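Local coordinates for protein peroxinectin A (Dictyostelium discoideum, PDB 6ERC) that catalyses the hydrogen peroxide-dependent oxidation of phenolic donors and halides as a secreted haem peroxidase, at residues Asp246-Arg249 / Val250-Ser254; Arg240-Pro243 / Glu244-Asp247; Leu377-Ala380 / Ser381-Gln385; Lys99-Gln102 / Tyr103-Pro106. All blocks are in the same frame, centred on the assembly; numbering follows the deposited sequence.

Contact 1 of 4, residues Asp246-Arg249 / Val250-Ser254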
loop_
_atom_site.group_PDB
_atom_site.type_symbol
_atom_site.label_atom_id
_atom_site.label_comp_id
_atom_site.label_asym_id
_atom_site.label_seq_id
_atom_site.Cartn_x
_atom_site.Cartn_y
_atom_site.Cartn_z
ATOM N N ASP A 246 -26.087 15.438 -17.034
ATOM C CA ASP A 246 -25.325 16.588 -16.574
ATOM C C ASP A 246 -23.929 16.148 -16.122
ATOM O O ASP A 246 -23.568 14.968 -16.160
ATOM C CB ASP A 246 -26.073 17.309 -15.454
ATOM C CG ASP A 246 -26.368 16.412 -14.266
ATOM O OD1 ASP A 246 -25.705 15.365 -14.113
ATOM O OD2 ASP A 246 -27.278 16.757 -13.482
ATOM N N ASP A 247 -23.131 17.129 -15.688
ATOM C CA ASP A 247 -21.750 16.855 -15.302
ATOM C C ASP A 247 -21.674 15.821 -14.185
ATOM O O ASP A 247 -20.797 14.949 -14.194
ATOM C CB ASP A 247 -21.066 18.152 -14.873
ATOM C CG ASP A 247 -19.790 17.907 -14.092
ATOM O OD1 ASP A 247 -18.765 17.552 -14.712
ATOM O OD2 ASP A 247 -19.814 18.068 -12.855
ATOM N N GLU A 248 -22.580 15.903 -13.209
ATOM C CA GLU A 248 -22.527 14.983 -12.077
ATOM C C GLU A 248 -22.800 13.548 -12.512
ATOM O O GLU A 248 -22.157 12.615 -12.016
ATOM C CB GLU A 248 -23.526 15.418 -11.004
ATOM C CG GLU A 248 -23.477 14.594 -9.722
ATOM C CD GLU A 248 -22.163 14.742 -8.958
ATOM O OE1 GLU A 248 -21.432 15.729 -9.193
ATOM O OE2 GLU A 248 -21.863 13.869 -8.118
ATOM N N ARG A 249 -23.748 13.346 -13.430
ATOM C CA ARG A 249 -24.079 11.988 -13.855
ATOM C C ARG A 249 -22.949 11.373 -14.672
ATOM O O ARG A 249 -22.640 10.187 -14.514
ATOM C CB ARG A 249 -25.379 11.988 -14.661
ATOM C CG ARG A 249 -25.799 10.613 -15.196
ATOM C CD ARG A 249 -26.058 9.609 -14.077
ATOM N NE ARG A 249 -26.281 8.257 -14.588
ATOM C CZ ARG A 249 -27.444 7.804 -15.048
ATOM N NH1 ARG A 249 -28.514 8.590 -15.075
ATOM N NH2 ARG A 249 -27.537 6.556 -15.493
ATOM N N VAL A 250 -22.333 12.153 -15.561
ATOM C CA VAL A 250 -21.224 11.626 -16.349
ATOM C C VAL A 250 -20.063 11.259 -15.437
ATOM O O VAL A 250 -19.411 10.224 -15.621
ATOM C CB VAL A 250 -20.796 12.640 -17.426
ATOM C CG1 VAL A 250 -19.609 12.108 -18.222
ATOM C CG2 VAL A 250 -21.957 12.948 -18.355
ATOM N N PHE A 251 -19.786 12.099 -14.437
ATOM C CA PHE A 251 -18.698 11.810 -13.511
ATOM C C PHE A 251 -18.942 10.498 -12.776
ATOM O O PHE A 251 -18.081 9.613 -12.760
ATOM C CB PHE A 251 -18.532 12.955 -12.515
ATOM C CG PHE A 251 -17.642 12.613 -11.360
ATOM C CD1 PHE A 251 -16.269 12.725 -11.476
ATOM C CD2 PHE A 251 -18.177 12.154 -10.168
ATOM C CE1 PHE A 251 -15.446 12.399 -10.420
ATOM C CE2 PHE A 251 -17.359 11.825 -9.111
ATOM C CZ PHE A 251 -15.993 11.947 -9.236
ATOM N N GLN A 252 -20.116 10.357 -12.155
ATOM C CA GLN A 252 -20.396 9.164 -11.362
ATOM C C GLN A 252 -20.314 7.904 -12.212
ATOM O O GLN A 252 -19.703 6.909 -11.809
ATOM C CB GLN A 252 -21.770 9.285 -10.700
ATOM C CG GLN A 252 -21.867 10.395 -9.660
ATOM C CD GLN A 252 -20.844 10.256 -8.546
ATOM O OE1 GLN A 252 -20.262 9.188 -8.344
ATOM N NE2 GLN A 252 -20.615 11.342 -7.821
ATOM N N GLN A 253 -20.926 7.924 -13.397
ATOM C CA GLN A 253 -20.830 6.775 -14.292
ATOM C C GLN A 253 -19.379 6.488 -14.658
ATOM O O GLN A 253 -18.991 5.325 -14.819
ATOM C CB GLN A 253 -21.667 7.021 -15.548
ATOM C CG GLN A 253 -23.173 7.030 -15.299
ATOM C CD GLN A 253 -23.794 5.646 -15.112
ATOM O OE1 GLN A 253 -24.999 5.537 -14.880
ATOM N NE2 GLN A 253 -22.987 4.592 -15.215
ATOM N N SER A 254 -18.563 7.535 -14.799
ATOM C CA SER A 254 -17.141 7.332 -15.058
ATOM C C SER A 254 -16.423 6.838 -13.808
ATOM O O SER A 254 -15.601 5.918 -13.881
ATOM C CB SER A 254 -16.508 8.627 -15.564
ATOM O OG SER A 254 -17.120 9.059 -16.765
#
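The side-chain carbonyl oxygen of Q253 is gripped by two nitrogens of R249: NH2 lies 2.8 Å and NE 3.0 Å from Q253 OE1, a side-on grasp between residues one turn apart in the opening turns of helix 247-275. OE1 sits nearly in the guanidinium plane; NE comes in on a lone pair in the carbonyl plane, while NH2 is tilted out of it. R249 sets its CG opposite its own backbone nitrogen (chi1 178°) and bends at chi2, running alongside Q253 in the same direction. A leucine in place of R249 would probably leave Q253 OE1 without these two donors and the ring of W245, which R249 meets in a cation-pi contact, without its cation.

E248 and Q252 form a second pair, amide to carboxylate: NE2 of Q252 gives a nearly straight 2.8 Å bond to E248 OE2, approaching from above the carboxylate plane. The other oxygen, OE1, is in a salt bridge with R167, which also pairs with D247, whose OD1 takes G172 N, so the acidic residues suit this helix start.

D246 is the N-cap. Its short side chain lets OD1 accept from R249 N at 2.9 Å, met nearly along the C-O bond. V250 turns apolar methyls to A235 of helix 218-241. At the far end, S254 OG and S254 N reach V250 O from opposite faces of its carbonyl plane.

Contact 2 of 4, residues Arg240-Pro243 / Glu244-Asp247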
loop_
_atom_site.group_PDB
_atom_site.type_symbol
_atom_site.label_atom_id
_atom_site.label_comp_id
_atom_site.label_asym_id
_atom_site.label_seq_id
_atom_site.Cartn_x
_atom_site.Cartn_y
_atom_site.Cartn_z
ATOM N N ARG A 240 -21.052 11.885 -25.066
ATOM C CA ARG A 240 -21.596 11.739 -26.412
ATOM C C ARG A 240 -22.787 10.790 -26.426
ATOM O O ARG A 240 -23.785 11.047 -27.108
ATOM C CB ARG A 240 -20.512 11.243 -27.367
ATOM C CG ARG A 240 -19.479 12.296 -27.743
ATOM C CD ARG A 240 -18.481 11.766 -28.770
ATOM N NE ARG A 240 -19.119 11.412 -30.039
ATOM C CZ ARG A 240 -19.383 12.274 -31.022
ATOM N NH1 ARG A 240 -19.073 13.559 -30.895
ATOM N NH2 ARG A 240 -19.965 11.849 -32.139
ATOM N N LEU A 241 -22.699 9.686 -25.682
ATOM C CA LEU A 241 -23.784 8.711 -25.674
ATOM C C LEU A 241 -25.034 9.272 -25.007
ATOM O O LEU A 241 -26.154 8.997 -25.453
ATOM C CB LEU A 241 -23.334 7.430 -24.971
ATOM C CG LEU A 241 -23.166 6.190 -25.852
ATOM C CD1 LEU A 241 -22.200 6.445 -26.990
ATOM C CD2 LEU A 241 -22.695 5.012 -25.015
ATOM N N HIS A 242 -24.869 10.058 -23.946
ATOM C CA HIS A 242 -25.989 10.600 -23.177
ATOM C C HIS A 242 -25.799 12.102 -23.021
ATOM O O HIS A 242 -25.315 12.575 -21.985
ATOM C CB HIS A 242 -26.100 9.917 -21.813
ATOM C CG HIS A 242 -26.055 8.423 -21.881
ATOM N ND1 HIS A 242 -27.187 7.648 -22.009
ATOM C CD2 HIS A 242 -25.012 7.562 -21.839
ATOM C CE1 HIS A 242 -26.843 6.373 -22.044
ATOM N NE2 HIS A 242 -25.528 6.293 -21.944
ATOM N N PRO A 243 -26.165 12.886 -24.038
ATOM C CA PRO A 243 -26.086 14.348 -23.895
ATOM C C PRO A 243 -27.014 14.896 -22.830
ATOM O O PRO A 243 -26.786 16.012 -22.347
ATOM C CB PRO A 243 -26.469 14.860 -25.289
ATOM C CG PRO A 243 -26.227 13.708 -26.203
ATOM C CD PRO A 243 -26.534 12.488 -25.406
ATOM N N GLU A 244 -28.054 14.152 -22.449
ATOM C CA GLU A 244 -28.965 14.613 -21.410
ATOM C C GLU A 244 -28.345 14.535 -20.021
ATOM O O GLU A 244 -28.842 15.189 -19.098
ATOM C CB GLU A 244 -30.267 13.802 -21.449
ATOM C CG GLU A 244 -30.134 12.321 -21.073
ATOM C CD GLU A 244 -29.665 11.454 -22.226
ATOM O OE1 GLU A 244 -29.170 12.011 -23.229
ATOM O OE2 GLU A 244 -29.793 10.214 -22.131
ATOM N N TRP A 245 -27.281 13.755 -19.852
ATOM C CA TRP A 245 -26.635 13.623 -18.552
ATOM C C TRP A 245 -25.837 14.877 -18.214
ATOM O O TRP A 245 -24.996 15.321 -19.001
ATOM C CB TRP A 245 -25.709 12.410 -18.547
ATOM C CG TRP A 245 -26.407 11.087 -18.544
ATOM C CD1 TRP A 245 -27.754 10.864 -18.520
ATOM C CD2 TRP A 245 -25.786 9.797 -18.558
ATOM N NE1 TRP A 245 -28.008 9.513 -18.520
ATOM C CE2 TRP A 245 -26.815 8.837 -18.544
ATOM C CE3 TRP A 245 -24.458 9.362 -18.583
ATOM C CZ2 TRP A 245 -26.558 7.467 -18.552
ATOM C CZ3 TRP A 245 -24.204 8.003 -18.594
ATOM C CH2 TRP A 245 -25.249 7.071 -18.576
ATOM N N ASP A 246 -26.087 15.438 -17.034
ATOM C CA ASP A 246 -25.325 16.588 -16.574
ATOM C C ASP A 246 -23.929 16.148 -16.122
ATOM O O ASP A 246 -23.568 14.968 -16.160
ATOM C CB ASP A 246 -26.073 17.309 -15.454
ATOM C CG ASP A 246 -26.368 16.412 -14.266
ATOM O OD1 ASP A 246 -25.705 15.365 -14.113
ATOM O OD2 ASP A 246 -27.278 16.757 -13.482
ATOM N N ASP A 247 -23.131 17.129 -15.688
ATOM C CA ASP A 247 -21.750 16.855 -15.302
ATOM C C ASP A 247 -21.674 15.821 -14.185
ATOM O O ASP A 247 -20.797 14.949 -14.194
ATOM C CB ASP A 247 -21.066 18.152 -14.873
ATOM C CG ASP A 247 -19.790 17.907 -14.092
ATOM O OD1 ASP A 247 -18.765 17.552 -14.712
ATOM O OD2 ASP A 247 -19.814 18.068 -12.855
#
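The imidazole of H242 lies flat on the six-membered ring of W245 in an offset stack, with centroids 3.6 Å apart and planes only 6° from parallel, across a type I beta turn running from H242 to W245. The turn, closed by W245 N donating to H242 O at 3.1 Å, joins the end of helix 218-241 to the start of helix 247-275. W245 CZ2 lies over the centre of the imidazole, and the nearest approach of the two rings is H242 CD2 to W245 CH2, at 3.3 Å. Further back, H242 CB rests over the five-membered part of the indole, 3.4 Å from its centroid, as a CH-pi contact. Thus both rings of the large, flat tryptophan are used by a single histidine, ring and CB together.

Both side chains place CG beside their backbone nitrogens (chi1 -49° for H242, -72° for W245), which sends them off side by side in the same direction. E244 folds back from the middle of the turn, so that its OE2 comes to the imidazole edge, in the ring plane, 3.7 Å from H242 ND1. P243 suits the second position because its ring already fixes the phi that a type I turn needs there.

Further out, W245 touches V250 and Q253 of helix 247-275. The imidazole's rotation is probably fixed in part by the stack and in part by the hydrogen bond between H242 NE2 and E484 OE2.

Contact 3 of 4, residues Leu377-Ala380 / Ser381-Gln385. With HEM (protoporphyrin IX containing Fe), chain F.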
loop_
_atom_site.group_PDB
_atom_site.type_symbol
_atom_site.label_atom_id
_atom_site.label_comp_id
_atom_site.label_asym_id
_atom_site.label_seq_id
_atom_site.Cartn_x
_atom_site.Cartn_y
_atom_site.Cartn_z
ATOM N N LEU A 377 15.677 8.324 7.491
ATOM C CA LEU A 377 14.598 7.409 7.834
ATOM C C LEU A 377 14.974 5.991 7.427
ATOM O O LEU A 377 15.746 5.777 6.488
ATOM C CB LEU A 377 13.281 7.827 7.169
ATOM C CG LEU A 377 13.270 7.871 5.639
ATOM C CD1 LEU A 377 12.725 6.570 5.044
ATOM C CD2 LEU A 377 12.468 9.071 5.166
ATOM N N ASP A 378 14.415 5.025 8.154
ATOM C CA ASP A 378 14.638 3.604 7.910
ATOM C C ASP A 378 13.271 2.942 7.841
ATOM O O ASP A 378 12.575 2.841 8.855
ATOM C CB ASP A 378 15.504 2.986 9.011
ATOM C CG ASP A 378 15.757 1.500 8.806
ATOM O OD1 ASP A 378 15.148 0.895 7.901
ATOM O OD2 ASP A 378 16.578 0.936 9.559
ATOM N N LEU A 379 12.883 2.501 6.645
ATOM C CA LEU A 379 11.552 1.931 6.476
ATOM C C LEU A 379 11.424 0.585 7.177
ATOM O O LEU A 379 10.354 0.260 7.702
ATOM C CB LEU A 379 11.230 1.800 4.989
ATOM C CG LEU A 379 9.808 1.375 4.625
ATOM C CD1 LEU A 379 8.759 2.212 5.350
ATOM C CD2 LEU A 379 9.617 1.492 3.125
ATOM N N ALA A 380 12.494 -0.209 7.199
ATOM C CA ALA A 380 12.477 -1.444 7.973
ATOM C C ALA A 380 12.224 -1.154 9.449
ATOM O O ALA A 380 11.390 -1.805 10.087
ATOM C CB ALA A 380 13.794 -2.195 7.789
ATOM N N SER A 381 12.933 -0.168 10.005
ATOM C CA SER A 381 12.729 0.193 11.404
ATOM C C SER A 381 11.318 0.715 11.640
ATOM O O SER A 381 10.673 0.356 12.632
ATOM C CB SER A 381 13.759 1.238 11.834
ATOM O OG SER A 381 15.077 0.747 11.681
ATOM N N ARG A 382 10.821 1.570 10.742
ATOM C CA ARG A 382 9.469 2.097 10.895
ATOM C C ARG A 382 8.444 0.972 10.949
ATOM O O ARG A 382 7.472 1.042 11.710
ATOM C CB ARG A 382 9.147 3.066 9.758
ATOM C CG ARG A 382 9.894 4.392 9.851
ATOM C CD ARG A 382 9.319 5.444 8.906
ATOM N NE ARG A 382 8.047 5.989 9.383
ATOM C CZ ARG A 382 7.934 6.932 10.317
ATOM N NH1 ARG A 382 9.018 7.442 10.891
ATOM N NH2 ARG A 382 6.732 7.365 10.686
ATOM N N ASN A 383 8.648 -0.080 10.156
ATOM C CA ASN A 383 7.721 -1.206 10.178
ATOM C C ASN A 383 7.772 -1.929 11.517
ATOM O O ASN A 383 6.730 -2.211 12.120
ATOM C CB ASN A 383 8.034 -2.163 9.030
ATOM C CG ASN A 383 7.840 -1.521 7.668
ATOM O OD1 ASN A 383 6.962 -0.681 7.485
ATOM N ND2 ASN A 383 8.665 -1.913 6.707
ATOM N N LEU A 384 8.979 -2.237 12.001
ATOM C CA LEU A 384 9.115 -2.882 13.304
ATOM C C LEU A 384 8.459 -2.049 14.396
ATOM O O LEU A 384 7.718 -2.574 15.234
ATOM C CB LEU A 384 10.591 -3.116 13.621
ATOM C CG LEU A 384 11.205 -4.443 13.163
ATOM C CD1 LEU A 384 10.574 -5.625 13.890
ATOM C CD2 LEU A 384 11.082 -4.616 11.661
ATOM N N GLN A 385 8.718 -0.741 14.401
ATOM C CA GLN A 385 8.054 0.140 15.356
ATOM C C GLN A 385 6.540 0.019 15.252
ATOM O O GLN A 385 5.847 -0.134 16.265
ATOM C CB GLN A 385 8.485 1.584 15.120
ATOM C CG GLN A 385 9.918 1.858 15.482
ATOM C CD GLN A 385 10.129 1.988 16.976
ATOM O OE1 GLN A 385 10.834 1.186 17.586
ATOM N NE2 GLN A 385 9.521 3.006 17.573
HETATM C CHA HEM F . 3.313 1.863 4.588
HETATM C CHB HEM F . 6.785 3.775 1.820
HETATM C CHC HEM F . 6.067 0.265 -1.471
HETATM C CHD HEM F . 2.763 -1.773 1.426
HETATM C C1A HEM F . 4.354 2.643 4.150
HETATM C C2A HEM F . 4.994 3.694 4.902
HETATM C C3A HEM F . 5.957 4.227 4.145
HETATM C C4A HEM F . 5.953 3.527 2.881
HETATM C CMA HEM F . 6.908 5.385 4.523
HETATM C CAA HEM F . 4.610 4.091 6.336
HETATM C CBA HEM F . 5.779 3.698 7.229
HETATM C CGA HEM F . 5.303 3.513 8.646
HETATM O O1A HEM F . 4.474 2.600 8.895
HETATM O O2A HEM F . 5.763 4.274 9.534
HETATM C C1B HEM F . 6.870 3.000 0.688
HETATM C C2B HEM F . 7.744 3.262 -0.428
HETATM C C3B HEM F . 7.548 2.299 -1.344
HETATM C C4B HEM F . 6.541 1.393 -0.829
HETATM C CMB HEM F . 8.697 4.474 -0.469
HETATM C CAB HEM F . 8.226 2.093 -2.719
HETATM C CBB HEM F . 9.215 2.870 -3.171
HETATM C C1C HEM F . 5.117 -0.604 -0.978
HETATM C C2C HEM F . 4.622 -1.803 -1.633
HETATM C C3C HEM F . 3.699 -2.366 -0.823
HETATM C C4C HEM F . 3.598 -1.534 0.356
HETATM C CMC HEM F . 5.146 -2.252 -3.013
HETATM C CAC HEM F . 2.825 -3.641 -0.952
HETATM C CBC HEM F . 2.812 -4.481 -1.989
HETATM C C1D HEM F . 2.594 -0.944 2.509
HETATM C C2D HEM F . 1.610 -1.107 3.554
HETATM C C3D HEM F . 1.777 -0.107 4.425
HETATM C C4D HEM F . 2.852 0.731 3.957
HETATM C CMD HEM F . 0.591 -2.261 3.632
HETATM C CAD HEM F . 0.964 0.177 5.700
HETATM C CBD HEM F . -0.318 0.852 5.221
HETATM C CGD HEM F . -0.803 1.875 6.220
HETATM O O1D HEM F . -0.319 3.034 6.168
HETATM O O2D HEM F . -1.674 1.549 7.066
HETATM N NA HEM F . 4.964 2.567 2.918
HETATM N NB HEM F . 6.149 1.855 0.414
HETATM N NC HEM F . 4.468 -0.473 0.231
HETATM N ND HEM F . 3.332 0.188 2.786
HETATM FE FE HEM F . 4.683 1.040 1.589
#
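Hydrogen bonds between D378 and S381 come first: S381 OG donates to D378 OD2 at 2.6 Å, reaching it from far above the carboxylate plane, and S381 N gives a weak bond of 3.2 Å to D378 OD1. The aspartate directs CG away from its backbone nitrogen (chi1 180°), which lays both oxygens against the serine one turn on. OD2 has its main charged partner in R49, by a salt bridge, and also accepts from S52 OG, so this buried acid has several partners and is probably ionised.

Backbone bonds continue the pattern, with R382 N on D378 O, N383 N on L379 O and L384 N on A380 O. Placed just before helix 379-390, which lines the haem pocket, D378 is its N-cap, the capping bond being the weak one from S381 N to OD1. A valine at D378 would probably leave S381 OG without its acceptor, take one carboxylate from R49, and leave this first turn of the helix uncapped.

A hydrogen bond to the haem propionate is the next kind. R382 bends at chi3 and brings NE to 2.9 Å from haem O2A, a bond well short of straight; R386 donates to the haem as well, and the long, flexible arginine suits a propionate set off from the helix. N383 OD1 is hydrogen-bonded to R302, another haem-binding arginine.

Apolar packing involves L379, which sends its branched end over the porphyrin, with CD1 3.7 Å from haem C3A and CD2 3.9 Å from haem CHB. A380, too small to crowd its neighbours, packs against S52 and M360.

Contact 4 of 4, residues Lys99-Gln102 / Tyr103-Pro106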
loop_
_atom_site.group_PDB
_atom_site.type_symbol
_atom_site.label_atom_id
_atom_site.label_comp_id
_atom_site.label_asym_id
_atom_site.label_seq_id
_atom_site.Cartn_x
_atom_site.Cartn_y
_atom_site.Cartn_z
ATOM N N LYS A 99 24.290 3.141 19.463
ATOM C CA LYS A 99 25.481 3.975 19.492
ATOM C C LYS A 99 26.461 3.521 18.417
ATOM O O LYS A 99 26.659 2.323 18.200
ATOM C CB LYS A 99 26.137 3.921 20.875
ATOM C CG LYS A 99 27.212 4.980 21.095
ATOM C CD LYS A 99 27.759 4.972 22.518
ATOM C CE LYS A 99 28.657 3.770 22.781
ATOM N NZ LYS A 99 29.377 3.872 24.087
ATOM N N CYS A 100 27.055 4.494 17.723
ATOM C CA CYS A 100 28.055 4.269 16.681
ATOM C C CYS A 100 27.457 3.752 15.379
ATOM O O CYS A 100 28.192 3.259 14.519
ATOM C CB CYS A 100 29.152 3.305 17.146
ATOM S SG CYS A 100 30.090 3.864 18.572
ATOM N N ASP A 101 26.144 3.850 15.197
ATOM C CA ASP A 101 25.547 3.417 13.940
ATOM C C ASP A 101 26.167 4.190 12.783
ATOM O O ASP A 101 26.176 5.425 12.779
ATOM C CB ASP A 101 24.033 3.617 13.970
ATOM C CG ASP A 101 23.340 3.027 12.749
ATOM O OD1 ASP A 101 23.616 3.482 11.618
ATOM O OD2 ASP A 101 22.525 2.094 12.920
ATOM N N GLN A 102 26.697 3.457 11.802
ATOM C CA GLN A 102 27.414 4.087 10.698
ATOM C C GLN A 102 26.515 4.973 9.844
ATOM O O GLN A 102 27.019 5.887 9.185
ATOM C CB GLN A 102 28.068 3.018 9.820
ATOM C CG GLN A 102 29.072 2.138 10.548
ATOM C CD GLN A 102 30.209 2.933 11.157
ATOM O OE1 GLN A 102 30.665 3.919 10.584
ATOM N NE2 GLN A 102 30.667 2.510 12.332
ATOM N N TYR A 103 25.204 4.733 9.840
ATOM C CA TYR A 103 24.295 5.513 9.011
ATOM C C TYR A 103 23.616 6.651 9.759
ATOM O O TYR A 103 23.205 7.627 9.120
ATOM C CB TYR A 103 23.216 4.605 8.402
ATOM C CG TYR A 103 23.777 3.527 7.502
ATOM C CD1 TYR A 103 24.176 2.300 8.019
ATOM C CD2 TYR A 103 23.915 3.739 6.138
ATOM C CE1 TYR A 103 24.694 1.315 7.200
ATOM C CE2 TYR A 103 24.430 2.761 5.314
ATOM C CZ TYR A 103 24.818 1.552 5.848
ATOM O OH TYR A 103 25.333 0.578 5.026
ATOM N N PHE A 104 23.488 6.560 11.087
ATOM C CA PHE A 104 22.764 7.577 11.838
ATOM C C PHE A 104 23.471 8.005 13.120
ATOM O O PHE A 104 22.891 8.776 13.896
ATOM C CB PHE A 104 21.353 7.078 12.173
ATOM C CG PHE A 104 20.526 6.740 10.964
ATOM C CD1 PHE A 104 20.009 7.743 10.160
ATOM C CD2 PHE A 104 20.263 5.421 10.634
ATOM C CE1 PHE A 104 19.247 7.435 9.047
ATOM C CE2 PHE A 104 19.503 5.108 9.521
ATOM C CZ PHE A 104 18.992 6.118 8.727
ATOM N N ASP A 105 24.697 7.543 13.373
ATOM C CA ASP A 105 25.417 7.955 14.573
ATOM C C ASP A 105 26.888 7.564 14.481
ATOM O O ASP A 105 27.404 6.867 15.364
ATOM C CB ASP A 105 24.781 7.333 15.816
ATOM C CG ASP A 105 25.400 7.843 17.102
ATOM O OD1 ASP A 105 25.903 8.985 17.106
ATOM O OD2 ASP A 105 25.400 7.095 18.103
ATOM N N PRO A 106 27.600 7.995 13.438
ATOM C CA PRO A 106 29.011 7.601 13.319
ATOM C C PRO A 106 29.895 8.196 14.399
ATOM O O PRO A 106 30.922 7.598 14.741
ATOM C CB PRO A 106 29.396 8.110 11.922
ATOM C CG PRO A 106 28.461 9.242 11.669
ATOM C CD PRO A 106 27.171 8.870 12.334
#
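The Y103 ring has D101 OD1 at its edge and in its plane, 3.8 Å from Y103 CD1, while the F104 ring meets the same oxygen obliquely, its CD2 4.0 Å from D101 OD1. The two rings splay from adjacent residues: Y103 rests on R49 and N366, and F104 on R49, V97 and L368.

D101 OD1 is held here by backbone N-H groups. It takes Y103 N at 2.7 Å, almost in line with its own C-O, and F104 N at 3.1 Å, from above the carboxylate plane. The first bond makes an Asx turn, for which aspartate has the right reach, and CG set opposite the backbone nitrogen (chi1 -173°) puts the oxygen within reach of the two N-H groups. D101 OD2 is held by R49 in a salt bridge and by N53.

A second aspartate, D105, accepts from C100 N through OD2 at 3.1 Å, approached from above the carboxylate plane, and its OD1 takes I109 N. C100 is tied to C108 by a disulfide. Two aspartates thus serve as acceptors for backbone N-H groups in a loop without helix or strand; with R49 beside it, D101 is likely to stay ionised.

From the N terminus, contact 4 comes first, folding the loop between strands 91-96 and 113-124. Contact 2 follows, turning the chain from helix 218-241 into helix 247-275, and contact 1 begins where it ends: they share D246 and D247, and W245 packs on V250 and Q253. Contact 3, last in sequence, opens helix 379-390 at the haem. None nests in or crosses another. Contacts 1 and 2 lie across the chain's centre from 3 and 4, with nearest atoms of contacts 1 and 3 about 30 Å apart. Contacts 3 and 4 touch, L377 O to F104 CZ at 4.0 Å, and R49 of helix 48-56 pairs with an aspartate of each.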